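Local coordinates for protein putative metal-dependent phosphoesterase (PDB 3O0F) that hydrolyses phosphoester bonds, binds adenosine monophosphate next to iron and zinc ions, and may act as a 5'-3' exonuclease on nucleic acids, at residues S101-A104 with N105-A109; A109-R112 with R113-M117; T128-D131 with V132-Q135; T142-G145 with R146-A150. One frame throughout, in Å; residues are numbered along the deposited sequence.

Interaction 1. Residues S101-A104 with N105-A109; sequences SMFA and NTRAA
S101 and N105 begin a ladder of four backbone hydrogen bonds within helix 97-124. N105 N donates to S101 O at 2.9 Å, T106 N to M102 O, R107 N to F103 O at 2.8 Å, and A108 N to A104 O at 3.0 Å. Each joins residue i to i+4, the pattern of a regular alpha-helix. Among the side chains, R107 folds back over the preceding turn. Its CG stands beside the backbone N (chi1 -65°) and the chain bends at chi3 (-68°), which lays one guanidinium face above F103 O and the CA of A104, both offset toward the rim. R107 NH1 comes to 3.3 Å from F103 CB, meeting the base of that side chain while the phenyl group leads away to T74 and I76 of strand 70-80. The same NH1 donates to the carbonyl of D51, so the arginine spans from its own helix to the loop after strand 44-47. On another side of the helix the amide of N105 lies close to S101 O, with CG 3.1 Å from it, yet ND2 is poorly angled for a bond. M102, a selenomethionine, turns away from the segment ahead to meet I76, and T106 touches D51 and P183. The chemistry implies that the backbone bonds set the local geometry, while R107 directs its charge at a neighbouring loop's carbonyl and the apolar side chains of M102 and F103 seat this face of the helix on the sheet.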
loop_
_atom_site.group_PDB
_atom_site.type_symbol
_atom_site.label_atom_id
_atom_site.label_comp_id
_atom_site.label_asym_id
_atom_site.label_seq_id
_atom_site.Cartn_x
_atom_site.Cartn_y
_atom_site.Cartn_z
ATOM N N SER A 101 6.332 14.643 7.814
ATOM C CA SER A 101 7.637 14.900 7.274
ATOM C C SER A 101 8.290 13.596 6.789
ATOM O O SER A 101 9.016 13.597 5.819
ATOM C CB SER A 101 8.485 15.628 8.298
ATOM O OG SER A 101 9.047 14.707 9.178
HETATM N N MSE A 102 8.028 12.477 7.455
HETATM C CA MSE A 102 8.530 11.198 6.956
HETATM C C MSE A 102 7.963 10.861 5.559
HETATM O O MSE A 102 8.693 10.385 4.676
HETATM C CB MSE A 102 8.121 10.100 7.894
HETATM C CG MSE A 102 8.591 8.745 7.435
HETATM SE SE MSE A 102 8.208 7.428 8.808
HETATM C CE MSE A 102 6.440 6.990 8.288
ATOM N N PHE A 103 6.666 11.084 5.370
ATOM C CA PHE A 103 6.088 10.946 4.011
ATOM C C PHE A 103 6.680 11.906 2.987
ATOM O O PHE A 103 6.918 11.505 1.847
ATOM C CB PHE A 103 4.585 11.108 3.977
ATOM C CG PHE A 103 3.817 10.090 4.786
ATOM C CD1 PHE A 103 4.363 8.880 5.149
ATOM C CD2 PHE A 103 2.505 10.351 5.128
ATOM C CE1 PHE A 103 3.634 7.967 5.881
ATOM C CE2 PHE A 103 1.772 9.452 5.851
ATOM C CZ PHE A 103 2.328 8.251 6.218
ATOM N N ALA A 104 6.889 13.162 3.363
ATOM C CA ALA A 104 7.421 14.153 2.431
ATOM C C ALA A 104 8.814 13.704 2.011
ATOM O O ALA A 104 9.157 13.784 0.831
ATOM C CB ALA A 104 7.471 15.586 3.052
ATOM N N ASN A 105 9.600 13.212 2.964
ATOM C CA ASN A 105 10.932 12.732 2.670
ATOM C C ASN A 105 10.877 11.524 1.758
ATOM O O ASN A 105 11.693 11.407 0.844
ATOM C CB ASN A 105 11.701 12.335 3.930
ATOM C CG ASN A 105 11.976 13.509 4.859
ATOM O OD1 ASN A 105 11.895 14.655 4.453
ATOM N ND2 ASN A 105 12.289 13.222 6.118
ATOM N N THR A 106 9.951 10.604 2.000
ATOM C CA THR A 106 9.887 9.400 1.141
ATOM C C THR A 106 9.440 9.769 -0.264
ATOM O O THR A 106 9.952 9.228 -1.236
ATOM C CB THR A 106 8.967 8.320 1.677
ATOM O OG1 THR A 106 9.478 7.862 2.936
ATOM C CG2 THR A 106 8.889 7.143 0.689
ATOM N N ARG A 107 8.500 10.701 -0.373
ATOM C CA ARG A 107 8.031 11.123 -1.689
ATOM C C ARG A 107 9.143 11.836 -2.466
ATOM O O ARG A 107 9.282 11.589 -3.661
ATOM C CB ARG A 107 6.750 11.971 -1.609
ATOM C CG ARG A 107 5.508 11.213 -1.064
ATOM C CD ARG A 107 4.236 11.948 -1.426
ATOM N NE ARG A 107 4.180 13.208 -0.694
ATOM C CZ ARG A 107 3.724 13.379 0.543
ATOM N NH1 ARG A 107 3.180 12.375 1.259
ATOM N NH2 ARG A 107 3.789 14.587 1.065
ATOM N N ALA A 108 9.950 12.672 -1.797
ATOM C CA ALA A 108 11.061 13.361 -2.465
ATOM C C ALA A 108 12.152 12.353 -2.863
ATOM O O ALA A 108 12.717 12.430 -3.971
ATOM C CB ALA A 108 11.639 14.544 -1.562
ATOM N N ALA A 109 12.467 11.404 -1.979
ATOM C CA ALA A 109 13.431 10.345 -2.303
ATOM C C ALA A 109 12.948 9.485 -3.512
ATOM O O ALA A 109 13.716 9.210 -4.454
ATOM C CB ALA A 109 13.698 9.450 -1.037
#

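Interaction 2. Residues A109-R112 with R113-M117; sequences ARLR and RTKRM. With AMP (adenosine monophosphate), chain B.
R110 and R113, one turn apart, converge on the phosphate of AMP. The guanidinium of R110 meets it edge-on: NH1 bonds O2P at 3.0 Å and NH2 bonds O1P at 2.9 Å. R113 reaches the same O2P through NH2 at 2.6 Å, while its NH1 makes a weak bond to O3P; bends at chi2 and chi3 curl its chain round to the ligand. O2P is thus gripped by both arginines. R110 is fixed further by a salt bridge from NE to D51, and R113 NH1 also donates to I178 O. The backbone is regular alpha-helix, part of helix 97-124 in this PHP-domain protein, and the two arginines project from it into the nucleotide pocket. R113 N donates to A109 O and K115 N to L111 O. R110 O takes two donors from opposite faces of its carbonyl plane, T114 N at 2.9 Å and T114 OG1 at 2.8 Å, the hydroxyl standing beside its own backbone N (chi1 -62°). Farther from the ligand, in the R112 conformer described, one of two, the guanidinium of R112 tentatively stacks flat on that of R116, centres 3.7 Å apart and planes at 11°. Two like charges lie face to face there, R112 NH2 and R116 NH2 3.2 Å apart without a hydrogen bond. With a leucine in place of R116, the R112 guanidinium would probably lose its flat partner in that conformer and be set free to turn.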
loop_
_atom_site.group_PDB
_atom_site.type_symbol
_atom_site.label_atom_id
_atom_site.label_comp_id
_atom_site.label_asym_id
_atom_site.label_seq_id
_atom_site.Cartn_x
_atom_site.Cartn_y
_atom_site.Cartn_z
ATOM N N ALA A 109 12.467 11.404 -1.979
ATOM C CA ALA A 109 13.431 10.345 -2.303
ATOM C C ALA A 109 12.948 9.485 -3.512
ATOM O O ALA A 109 13.716 9.210 -4.454
ATOM C CB ALA A 109 13.698 9.450 -1.037
ATOM N N ARG A 110 11.678 9.076 -3.487
ATOM C CA ARG A 110 10.989 8.439 -4.649
ATOM C C ARG A 110 11.075 9.234 -5.979
ATOM O O ARG A 110 11.394 8.683 -7.029
ATOM C CB ARG A 110 9.512 8.209 -4.345
ATOM C CG ARG A 110 9.227 7.008 -3.460
ATOM C CD ARG A 110 7.702 6.880 -3.210
ATOM N NE ARG A 110 7.383 5.525 -2.747
ATOM C CZ ARG A 110 7.413 4.431 -3.514
ATOM N NH1 ARG A 110 7.704 4.505 -4.806
ATOM N NH2 ARG A 110 7.135 3.244 -2.989
ATOM N N LEU A 111 10.794 10.519 -5.919
ATOM C CA LEU A 111 10.884 11.367 -7.090
ATOM C C LEU A 111 12.306 11.371 -7.670
ATOM O O LEU A 111 12.491 11.205 -8.882
ATOM C CB LEU A 111 10.508 12.797 -6.733
ATOM C CG LEU A 111 10.379 13.761 -7.910
ATOM C CD1 LEU A 111 9.339 13.185 -8.851
ATOM C CD2 LEU A 111 9.997 15.190 -7.468
ATOM N N ARG A 112 13.281 11.560 -6.791
ATOM C CA ARG A 112 14.676 11.640 -7.167
ATOM C C ARG A 112 15.151 10.347 -7.808
ATOM O O ARG A 112 15.801 10.358 -8.848
ATOM C CB ARG A 112 15.504 11.912 -5.918
ATOM C CG ARG A 112 16.881 12.428 -6.211
ATOM C CD ARG A 112 17.591 12.838 -4.937
ATOM N NE ARG A 112 18.565 11.839 -4.538
ATOM C CZ ARG A 112 19.714 11.648 -5.173
ATOM N NH1 ARG A 112 20.008 12.384 -6.233
ATOM N NH2 ARG A 112 20.562 10.725 -4.753
ATOM N N ARG A 113 14.808 9.238 -7.158
ATOM C CA ARG A 113 15.151 7.903 -7.597
ATOM C C ARG A 113 14.522 7.553 -8.953
ATOM O O ARG A 113 15.139 6.887 -9.808
ATOM C CB ARG A 113 14.590 6.936 -6.551
ATOM C CG ARG A 113 15.175 5.569 -6.459
ATOM C CD ARG A 113 14.472 4.483 -7.280
ATOM N NE ARG A 113 13.026 4.507 -7.290
ATOM C CZ ARG A 113 12.230 3.435 -7.175
ATOM N NH1 ARG A 113 12.689 2.198 -7.001
ATOM N NH2 ARG A 113 10.930 3.624 -7.215
ATOM N N THR A 114 13.259 7.938 -9.104
ATOM C CA THR A 114 12.465 7.506 -10.241
ATOM C C THR A 114 12.940 8.292 -11.468
ATOM O O THR A 114 13.042 7.737 -12.552
ATOM C CB THR A 114 10.945 7.620 -9.928
ATOM O OG1 THR A 114 10.625 6.744 -8.824
ATOM C CG2 THR A 114 10.083 7.199 -11.125
ATOM N N LYS A 115 13.302 9.555 -11.262
ATOM C CA LYS A 115 13.931 10.361 -12.309
ATOM C C LYS A 115 15.245 9.723 -12.766
ATOM O O LYS A 115 15.500 9.619 -13.948
ATOM C CB LYS A 115 14.233 11.773 -11.816
ATOM C CG LYS A 115 13.064 12.712 -11.774
ATOM C CD LYS A 115 13.507 14.111 -11.286
ATOM C CE LYS A 115 12.448 15.181 -11.563
ATOM N NZ LYS A 115 12.563 16.336 -10.621
ATOM N N ARG A 116 16.079 9.284 -11.826
ATOM C CA ARG A 116 17.400 8.741 -12.198
ATOM C C ARG A 116 17.220 7.439 -12.956
ATOM O O ARG A 116 17.933 7.188 -13.903
ATOM C CB ARG A 116 18.324 8.562 -10.984
ATOM C CG ARG A 116 19.074 9.861 -10.585
ATOM C CD ARG A 116 20.006 9.691 -9.372
ATOM N NE ARG A 116 19.248 9.481 -8.129
ATOM C CZ ARG A 116 19.493 8.537 -7.209
ATOM N NH1 ARG A 116 20.525 7.694 -7.351
ATOM N NH2 ARG A 116 18.701 8.443 -6.124
HETATM N N MSE A 117 16.223 6.647 -12.567
HETATM C CA MSE A 117 15.857 5.449 -13.323
HETATM C C MSE A 117 15.415 5.744 -14.730
HETATM O O MSE A 117 15.787 5.017 -15.632
HETATM C CB MSE A 117 14.749 4.682 -12.626
HETATM C CG MSE A 117 15.261 3.849 -11.504
HETATM SE SE MSE A 117 13.940 2.586 -10.871
HETATM C CE MSE A 117 13.503 1.566 -12.515
HETATM P P AMP B . 8.566 1.101 -6.205
HETATM O O1P AMP B . 8.084 1.234 -4.806
HETATM O O2P AMP B . 8.599 2.458 -6.858
HETATM O O3P AMP B . 9.859 0.299 -6.365
HETATM O "O5'" AMP B . 7.437 0.278 -6.994
HETATM C "C5'" AMP B . 7.204 -1.074 -6.684
HETATM C "C4'" AMP B . 5.725 -1.227 -6.502
HETATM O "O4'" AMP B . 5.011 -1.277 -7.767
HETATM C "C3'" AMP B . 5.405 -2.511 -5.743
HETATM O "O3'" AMP B . 4.996 -2.170 -4.425
HETATM C "C2'" AMP B . 4.214 -2.979 -6.561
HETATM O "O2'" AMP B . 3.440 -4.142 -6.265
HETATM C "C1'" AMP B . 3.739 -1.840 -7.452
HETATM N N9 AMP B . 2.978 -2.301 -8.628
HETATM C C8 AMP B . 1.893 -1.693 -9.112
HETATM N N7 AMP B . 1.433 -2.350 -10.197
HETATM C C5 AMP B . 2.237 -3.403 -10.417
HETATM C C6 AMP B . 2.311 -4.503 -11.394
HETATM N N6 AMP B . 1.391 -4.630 -12.404
HETATM N N1 AMP B . 3.337 -5.368 -11.259
HETATM C C2 AMP B . 4.265 -5.282 -10.290
HETATM N N3 AMP B . 4.251 -4.312 -9.366
HETATM C C4 AMP B . 3.271 -3.367 -9.375
#

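Interaction 3. Residues T128-D131 with V132-Q135; sequences TWDD and VLAQ
W129 carries L133 over one face of its indole. L133 CG stands 3.9 Å from the centroid of the five-membered ring, 25° off the normal, a CH-pi contact. Both methyls spread over the same face: L133 CD1 lies 3.7 Å from W129 CD1, and L133 CD2 approaches CE2. V132 CG1 comes obliquely to the six-membered part, 4.1 Å from CZ3. The indole reaches these partners because CG of W129 is anti to the backbone N (chi1 -175°). With an alanine in place of W129 the indole is gone, and L133 would probably lose the flat surface under its branch, leaving a gap beside V132. Polar groups close the start of the helix. T128 is the N-cap residue: its OG1 accepts from D131 N at 3.2 Å, and T128 N donates in return to D131 OD2 at 3.0 Å, from above the carboxylate plane. The two form a capping box. The following backbone bonds are helical, L133 N to W129 O at 2.9 Å and A134 N to D130 O, with a weak one from V132 N to T128 O. One water links D131 O to Q135 NE2, donating to the carbonyl at 2.8 Å and accepting from the amide. The short helix 129-133 lies at the protein surface, with V132 buried and L133 on the outside. W129 packs on L111, K115 and V118 of helix 97-124, V132 on V118 and on H148 and A152 of helix 146-155, and Q135 on D151 and A155 of the same helix.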
loop_
_atom_site.group_PDB
_atom_site.type_symbol
_atom_site.label_atom_id
_atom_site.label_comp_id
_atom_site.label_asym_id
_atom_site.label_seq_id
_atom_site.Cartn_x
_atom_site.Cartn_y
_atom_site.Cartn_z
ATOM N N THR A 128 10.678 9.425 -21.978
ATOM C CA THR A 128 11.251 10.667 -21.452
ATOM C C THR A 128 10.622 10.893 -20.099
ATOM O O THR A 128 9.615 10.266 -19.753
ATOM C CB THR A 128 10.942 11.867 -22.386
ATOM O OG1 THR A 128 9.520 12.079 -22.457
ATOM C CG2 THR A 128 11.491 11.613 -23.844
ATOM N N TRP A 129 11.193 11.799 -19.328
ATOM C CA TRP A 129 10.593 12.165 -18.065
ATOM C C TRP A 129 9.156 12.607 -18.286
ATOM O O TRP A 129 8.272 12.206 -17.533
ATOM C CB TRP A 129 11.428 13.221 -17.333
ATOM C CG TRP A 129 10.897 13.538 -15.966
ATOM C CD1 TRP A 129 10.519 14.767 -15.494
ATOM C CD2 TRP A 129 10.642 12.606 -14.907
ATOM N NE1 TRP A 129 10.057 14.656 -14.204
ATOM C CE2 TRP A 129 10.128 13.344 -13.815
ATOM C CE3 TRP A 129 10.819 11.223 -14.766
ATOM C CZ2 TRP A 129 9.782 12.748 -12.601
ATOM C CZ3 TRP A 129 10.480 10.629 -13.545
ATOM C CH2 TRP A 129 9.972 11.397 -12.484
ATOM N N ASP A 130 8.891 13.379 -19.345
ATOM C CA ASP A 130 7.515 13.804 -19.636
ATOM C C ASP A 130 6.527 12.683 -19.939
ATOM O O ASP A 130 5.325 12.833 -19.696
ATOM C CB ASP A 130 7.460 14.786 -20.806
ATOM C CG ASP A 130 7.978 16.171 -20.443
ATOM O OD1 ASP A 130 8.213 16.436 -19.248
ATOM O OD2 ASP A 130 8.145 16.996 -21.375
ATOM N N ASP A 131 6.980 11.593 -20.535
ATOM C CA ASP A 131 6.069 10.477 -20.765
ATOM C C ASP A 131 5.655 9.897 -19.405
ATOM O O ASP A 131 4.498 9.524 -19.190
ATOM C CB ASP A 131 6.726 9.403 -21.642
ATOM C CG ASP A 131 7.189 9.950 -22.994
ATOM O OD1 ASP A 131 6.596 10.951 -23.489
ATOM O OD2 ASP A 131 8.154 9.378 -23.563
ATOM N N VAL A 132 6.595 9.873 -18.467
ATOM C CA VAL A 132 6.281 9.365 -17.107
ATOM C C VAL A 132 5.359 10.333 -16.391
ATOM O O VAL A 132 4.351 9.927 -15.792
ATOM C CB VAL A 132 7.535 9.104 -16.265
ATOM C CG1 VAL A 132 7.142 8.593 -14.862
ATOM C CG2 VAL A 132 8.448 8.105 -16.982
ATOM N N LEU A 133 5.705 11.613 -16.441
ATOM C CA LEU A 133 4.864 12.645 -15.857
ATOM C C LEU A 133 3.445 12.567 -16.423
ATOM O O LEU A 133 2.495 12.787 -15.697
ATOM C CB LEU A 133 5.457 14.044 -16.061
ATOM C CG LEU A 133 6.634 14.476 -15.181
ATOM C CD1 LEU A 133 6.969 15.962 -15.453
ATOM C CD2 LEU A 133 6.357 14.229 -13.689
ATOM N N ALA A 134 3.295 12.207 -17.698
ATOM C CA ALA A 134 1.956 11.977 -18.259
ATOM C C ALA A 134 1.159 10.866 -17.583
ATOM O O ALA A 134 -0.084 10.864 -17.674
ATOM C CB ALA A 134 2.025 11.752 -19.813
ATOM N N GLN A 135 1.838 9.937 -16.883
ATOM C CA GLN A 135 1.149 8.800 -16.234
ATOM C C GLN A 135 0.864 9.057 -14.742
ATOM O O GLN A 135 0.206 8.234 -14.083
ATOM C CB GLN A 135 1.978 7.509 -16.362
ATOM C CG GLN A 135 2.207 7.017 -17.784
ATOM C CD GLN A 135 0.918 6.750 -18.552
ATOM O OE1 GLN A 135 -0.046 6.241 -17.999
ATOM N NE2 GLN A 135 0.894 7.126 -19.829
HETATM O O HOH W 1 3.171 8.299 -21.297
#

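Interaction 4. Residues T142-G145 with R146-A150; sequences TTIG and RPHIA. With AMP (adenosine monophosphate), chain B; EDO (1,2-ethanediol), chain H.
T142 sends its CG2 methyl to H148 NE2, 3.6 Å away, while its OG1 bonds E138 N and V22 O. T143 offers its carbonyl O to the hydroxyl O2 of a 1,2-ethanediol, probably from the crystallisation liquor, at 2.7 Å; T143 OG1 bonds the carbonyl of H50. I144 brings CG1 obliquely to the imidazole of H148, 3.9 Å from ND1. G145 N donates to H148 ND1 at 3.2 Å, 16° out of the ring plane, and since NE2 of that ring bonds the carbonyl of S24, the histidine is probably protonated on NE2. H148 N returns a bond to G145 O from above the carbonyl plane. G145 CA lies against the phosphate of AMP, 3.3 Å from O2P, where a side chain would clash with that oxygen and with R146 N. The backbone continues into the helix through R146, whose N donates to O2P at 2.9 Å and whose NH1 meets O3P at 2.7 Å, nearly straight at 173°. Bends at chi2 and chi3 (65°) bring the guanidinium edge to O3P. P147 CG touches the ribose, 3.2 Å from O4'. This loop-to-helix junction walls the nucleotide site, wedged between helix 129-133, where I144 rests on W129 and H148 on V132, helix 97-124, where R146 meets R113 and I149 meets L121, and helix 162-166, which R146 touches through F166.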
loop_
_atom_site.group_PDB
_atom_site.type_symbol
_atom_site.label_atom_id
_atom_site.label_comp_id
_atom_site.label_asym_id
_atom_site.label_seq_id
_atom_site.Cartn_x
_atom_site.Cartn_y
_atom_site.Cartn_z
ATOM N N THR A 142 0.382 12.998 -6.504
ATOM C CA THR A 142 0.592 11.591 -6.737
ATOM C C THR A 142 1.977 11.183 -6.228
ATOM O O THR A 142 2.968 11.800 -6.562
ATOM C CB THR A 142 0.485 11.229 -8.240
ATOM O OG1 THR A 142 -0.878 11.388 -8.697
ATOM C CG2 THR A 142 0.943 9.790 -8.499
ATOM N N THR A 143 2.021 10.132 -5.422
ATOM C CA THR A 143 3.269 9.470 -5.012
ATOM C C THR A 143 3.808 8.607 -6.147
ATOM O O THR A 143 3.209 7.589 -6.502
ATOM C CB THR A 143 3.030 8.538 -3.826
ATOM O OG1 THR A 143 2.496 9.275 -2.721
ATOM C CG2 THR A 143 4.335 7.833 -3.405
ATOM N N ILE A 144 4.969 8.993 -6.683
ATOM C CA ILE A 144 5.510 8.391 -7.894
ATOM C C ILE A 144 6.371 7.162 -7.585
ATOM O O ILE A 144 6.991 7.059 -6.532
ATOM C CB ILE A 144 6.397 9.400 -8.610
ATOM C CG1 ILE A 144 6.534 9.066 -10.107
ATOM C CG2 ILE A 144 7.779 9.440 -7.925
ATOM C CD1 ILE A 144 7.159 10.206 -10.953
ATOM N N GLY A 145 6.458 6.244 -8.533
ATOM C CA GLY A 145 7.377 5.133 -8.391
ATOM C C GLY A 145 7.495 4.373 -9.690
ATOM O O GLY A 145 7.167 4.892 -10.756
ATOM N N ARG A 146 7.963 3.129 -9.597
ATOM C CA ARG A 146 8.117 2.284 -10.799
ATOM C C ARG A 146 6.845 2.039 -11.608
ATOM O O ARG A 146 6.927 1.941 -12.837
ATOM C CB ARG A 146 8.836 0.974 -10.457
ATOM C CG ARG A 146 10.342 1.177 -10.212
ATOM C CD ARG A 146 10.851 0.219 -9.178
ATOM N NE ARG A 146 10.778 -1.155 -9.605
ATOM C CZ ARG A 146 10.473 -2.201 -8.842
ATOM N NH1 ARG A 146 10.139 -2.077 -7.573
ATOM N NH2 ARG A 146 10.462 -3.406 -9.392
ATOM N N PRO A 147 5.667 1.923 -10.965
ATOM C CA PRO A 147 4.480 1.726 -11.802
ATOM C C PRO A 147 4.230 2.780 -12.871
ATOM O O PRO A 147 3.729 2.438 -13.928
ATOM C CB PRO A 147 3.334 1.734 -10.790
ATOM C CG PRO A 147 3.928 1.164 -9.588
ATOM C CD PRO A 147 5.320 1.773 -9.533
ATOM N N HIS A 148 4.567 4.035 -12.586
ATOM C CA HIS A 148 4.429 5.111 -13.528
ATOM C C HIS A 148 5.434 5.014 -14.670
ATOM O O HIS A 148 5.108 5.369 -15.786
ATOM C CB HIS A 148 4.522 6.473 -12.818
ATOM C CG HIS A 148 3.538 6.606 -11.699
ATOM N ND1 HIS A 148 3.858 6.305 -10.397
ATOM C CD2 HIS A 148 2.225 6.922 -11.701
ATOM C CE1 HIS A 148 2.781 6.425 -9.643
ATOM N NE2 HIS A 148 1.783 6.832 -10.410
ATOM N N ILE A 149 6.641 4.536 -14.384
ATOM C CA ILE A 149 7.584 4.165 -15.427
ATOM C C ILE A 149 7.016 3.023 -16.277
ATOM O O ILE A 149 7.021 3.099 -17.503
ATOM C CB ILE A 149 8.966 3.701 -14.888
ATOM C CG1 ILE A 149 9.603 4.738 -13.958
ATOM C CG2 ILE A 149 9.924 3.404 -16.071
ATOM C CD1 ILE A 149 11.022 4.354 -13.474
ATOM N N ALA A 150 6.552 1.951 -15.638
ATOM C CA ALA A 150 5.968 0.826 -16.389
ATOM C C ALA A 150 4.853 1.319 -17.288
ATOM O O ALA A 150 4.826 0.993 -18.469
ATOM C CB ALA A 150 5.457 -0.266 -15.437
HETATM P P AMP B . 8.566 1.101 -6.205
HETATM O O1P AMP B . 8.084 1.234 -4.806
HETATM O O2P AMP B . 8.599 2.458 -6.858
HETATM O O3P AMP B . 9.859 0.299 -6.365
HETATM O "O5'" AMP B . 7.437 0.278 -6.994
HETATM C "C5'" AMP B . 7.204 -1.074 -6.684
HETATM C "C4'" AMP B . 5.725 -1.227 -6.502
HETATM O "O4'" AMP B . 5.011 -1.277 -7.767
HETATM C "C3'" AMP B . 5.405 -2.511 -5.743
HETATM O "O3'" AMP B . 4.996 -2.170 -4.425
HETATM C "C2'" AMP B . 4.214 -2.979 -6.561
HETATM O "O2'" AMP B . 3.440 -4.142 -6.265
HETATM C "C1'" AMP B . 3.739 -1.840 -7.452
HETATM N N9 AMP B . 2.978 -2.301 -8.628
HETATM C C8 AMP B . 1.893 -1.693 -9.112
HETATM N N7 AMP B . 1.433 -2.350 -10.197
HETATM C C5 AMP B . 2.237 -3.403 -10.417
HETATM C C6 AMP B . 2.311 -4.503 -11.394
HETATM N N6 AMP B . 1.391 -4.630 -12.404
HETATM N N1 AMP B . 3.337 -5.368 -11.259
HETATM C C2 AMP B . 4.265 -5.282 -10.290
HETATM N N3 AMP B . 4.251 -4.312 -9.366
HETATM C C4 AMP B . 3.271 -3.367 -9.375
HETATM C C1 EDO H . 4.240 2.835 -6.196
HETATM O O1 EDO H . 5.486 2.637 -5.525
HETATM C C2 EDO H . 4.135 4.266 -6.708
HETATM O O2 EDO H . 3.644 5.075 -5.627
#

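Along the chain, interactions 1 and 2 come first, sharing A109 on helix 97-124, so one begins where the other ends. Interaction 3 follows on helix 129-133, and interaction 4 on the loop leading into helix 146-155. All four are local, in series, with none nested or crossed and no long loop closed by any of them. Touches between them tie the pieces: the W129 indole joins interactions 2, 3 and 4, and V132 CG1 also nears I149 N. R107 CD meets T143 OG1, tying interaction 1 to 4; R110 NH1 reaches I144 O and T114 OG1 nears G145 CA, tying interaction 2 to 4. Interactions 2 and 4 share the phosphate of AMP.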